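Local coordinates for protein MgGH51 (Meripilus giganteus, PDB 6ZQ0) that probably hydrolyses terminal alpha-L-arabinofuranoside linkages, as a fungal GH51 arabinofuranosidase, and binds an aminocyclopentitol in its active site, at residues A[18-23]-A[218-223]. Sequence-based numbering, arbitrary orientation. Where two conformers were deposited one is given.
With LXE ([(1~{S},2~{S},3~{S},4~{S})-2-(hydroxymethyl)-3,4-bis(oxidanyl)cyclopentyl]azanium), chain G.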
loop_
_atom_site.group_PDB
_atom_site.type_symbol
_atom_site.label_atom_id
_atom_site.label_comp_id
_atom_site.label_asym_id
_atom_site.label_seq_id
_atom_site.Cartn_x
_atom_site.Cartn_y
_atom_site.Cartn_z
ATOM N N TYR A 18 7.262 13.913 0.344
ATOM C CA TYR A 18 6.346 13.129 -0.514
ATOM C C TYR A 18 6.564 11.640 -0.293
ATOM O O TYR A 18 7.690 11.154 -0.320
ATOM C CB TYR A 18 6.523 13.453 -2.000
ATOM C CG TYR A 18 6.338 14.892 -2.352
ATOM C CD1 TYR A 18 5.102 15.513 -2.293
ATOM C CD2 TYR A 18 7.447 15.664 -2.637
ATOM C CE1 TYR A 18 4.934 16.842 -2.633
ATOM C CE2 TYR A 18 7.307 16.995 -2.940
ATOM C CZ TYR A 18 6.063 17.585 -2.942
ATOM O OH TYR A 18 6.013 18.895 -3.256
ATOM N N GLY A 19 5.471 10.930 -0.046
ATOM C CA GLY A 19 5.566 9.500 0.250
ATOM C C GLY A 19 4.212 8.859 0.112
ATOM O O GLY A 19 3.278 9.493 -0.553
ATOM N N LEU A 20 4.136 7.638 0.642
ATOM C CA LEU A 20 3.032 6.699 0.366
ATOM C C LEU A 20 2.301 6.400 1.663
ATOM O O LEU A 20 2.929 6.328 2.749
ATOM C CB LEU A 20 3.601 5.385 -0.179
ATOM C CG LEU A 20 4.429 5.508 -1.432
ATOM C CD1 LEU A 20 4.782 4.125 -1.935
ATOM C CD2 LEU A 20 3.698 6.317 -2.499
ATOM N N MET A 21 1.020 6.131 1.491
ATOM C CA MET A 21 0.132 5.712 2.607
ATOM C C MET A 21 -0.406 4.334 2.242
ATOM O O MET A 21 -1.062 4.224 1.228
ATOM C CB MET A 21 -1.031 6.685 2.776
ATOM C CG MET A 21 -1.934 6.337 3.950
ATOM S SD MET A 21 -3.176 5.112 3.569
ATOM C CE MET A 21 -3.999 5.004 5.150
ATOM N N PHE A 22 -0.071 3.335 3.041
ATOM C CA PHE A 22 -0.467 1.942 2.764
ATOM C C PHE A 22 -1.306 1.399 3.911
ATOM O O PHE A 22 -0.960 1.511 5.078
ATOM C CB PHE A 22 0.750 1.074 2.502
ATOM C CG PHE A 22 0.337 -0.306 2.063
ATOM C CD1 PHE A 22 0.057 -1.260 2.983
ATOM C CD2 PHE A 22 0.192 -0.625 0.726
ATOM C CE1 PHE A 22 -0.379 -2.516 2.588
ATOM C CE2 PHE A 22 -0.245 -1.880 0.333
ATOM C CZ PHE A 22 -0.512 -2.829 1.257
ATOM N N GLU A 23 -2.416 0.763 3.536
ATOM C CA GLU A 23 -3.049 -0.262 4.376
ATOM C C GLU A 23 -3.591 -1.287 3.407
ATOM O O GLU A 23 -3.705 -0.940 2.193
ATOM C CB GLU A 23 -4.191 0.317 5.200
ATOM C CG GLU A 23 -5.385 0.683 4.356
ATOM C CD GLU A 23 -6.506 1.376 5.091
ATOM O OE1 GLU A 23 -7.053 0.775 6.009
ATOM O OE2 GLU A 23 -6.863 2.484 4.692
ATOM N N ALA A 218 8.043 2.329 -6.498
ATOM C CA ALA A 218 9.427 2.839 -6.467
ATOM C C ALA A 218 9.576 3.955 -7.509
ATOM O O ALA A 218 10.281 4.935 -7.248
ATOM C CB ALA A 218 10.388 1.696 -6.680
ATOM N N GLU A 219 8.845 3.871 -8.609
ATOM C CA GLU A 219 8.902 4.798 -9.768
ATOM C C GLU A 219 8.573 6.215 -9.286
ATOM O O GLU A 219 9.111 7.225 -9.830
ATOM C CB GLU A 219 7.906 4.274 -10.821
ATOM C CG GLU A 219 7.687 5.198 -11.971
ATOM C CD GLU A 219 6.706 4.681 -13.009
ATOM O OE1 GLU A 219 6.455 3.480 -13.017
ATOM O OE2 GLU A 219 6.253 5.483 -13.814
ATOM N N MET A 220 7.712 6.311 -8.283
ATOM C CA MET A 220 7.120 7.607 -7.871
ATOM C C MET A 220 8.093 8.368 -6.961
ATOM O O MET A 220 7.730 9.461 -6.527
ATOM C CB MET A 220 5.823 7.335 -7.123
ATOM C CG MET A 220 4.887 8.504 -7.004
ATOM S SD MET A 220 3.434 7.982 -6.064
ATOM C CE MET A 220 3.691 6.198 -6.018
ATOM N N GLY A 221 9.235 7.769 -6.627
ATOM C CA GLY A 221 10.296 8.378 -5.810
ATOM C C GLY A 221 9.815 8.737 -4.413
ATOM O O GLY A 221 10.181 9.794 -3.892
ATOM N N PRO A 222 9.031 7.870 -3.732
ATOM C CA PRO A 222 8.552 8.198 -2.398
ATOM C C PRO A 222 9.695 8.205 -1.396
ATOM O O PRO A 222 10.637 7.449 -1.548
ATOM C CB PRO A 222 7.571 7.067 -2.059
ATOM C CG PRO A 222 8.051 5.905 -2.877
ATOM C CD PRO A 222 8.606 6.525 -4.146
ATOM N N SER A 223 9.543 8.984 -0.338
ATOM C CA SER A 223 10.556 9.103 0.749
ATOM C C SER A 223 10.109 8.349 1.997
ATOM O O SER A 223 10.968 8.070 2.863
ATOM C CB SER A 223 10.821 10.545 1.102
ATOM O OG SER A 223 9.672 11.153 1.663
HETATM C "C1'" LXE G . -9.146 7.310 6.116
HETATM C "C2'" LXE G . -8.825 6.003 6.799
HETATM O "O2'" LXE G . -7.745 6.019 7.741
HETATM C "C3'" LXE G . -8.509 5.044 5.659
HETATM O "O3'" LXE G . -8.513 3.667 6.128
HETATM C "C4'" LXE G . -9.530 5.428 4.577
HETATM C "C5'" LXE G . -9.150 5.236 3.088
HETATM O "O5'" LXE G . -7.932 5.893 2.715
HETATM C "C6'" LXE G . -9.842 6.908 4.867
HETATM N "N1'" LXE G . -11.262 7.219 5.060
#
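The flat carbonyl of Tyr18 is held chiefly by the backbone N-H of Ser223, which approaches in the carbonyl plane, N lying 2.9 Å from Tyr18 O. In one of its two conformers, serine's short side chain, with OG between the backbone N and the carbonyl carbon (chi1 65°), adds a second bond from above that plane, Ser223 OG 2.8 Å from Tyr18 O. The Pro222 ring turns its CB and CG to Leu20, CB lying 3.6 Å from Leu20 CG; Pro222 CB also approaches Gly19 CA, 3.9 Å away. The bonds to Tyr18 O lie just ahead of neighbouring parallel strands 20-21 and 224-227 of the (beta/alpha)8 barrel typical of clan GH-A, which Leu20 joins through backbone bonds to Phe224 and Arg226. The chain leaves helix 211-219 through Gly221, whose phi of 61° glycine adopts readily. At the other branch of Leu20, Met220 in one of its two conformers brings CE 3.5 Å from Leu20 CD2. An alanine in place of Leu20 would probably leave this methyl and the Pro222 ring without their shared apolar partner. Just past strand 20-21, Glu23 OE2 accepts a 2.5 Å hydrogen bond from O3' of the bound aminocyclopentitol, while Asn232 and Trp261 hold OE1.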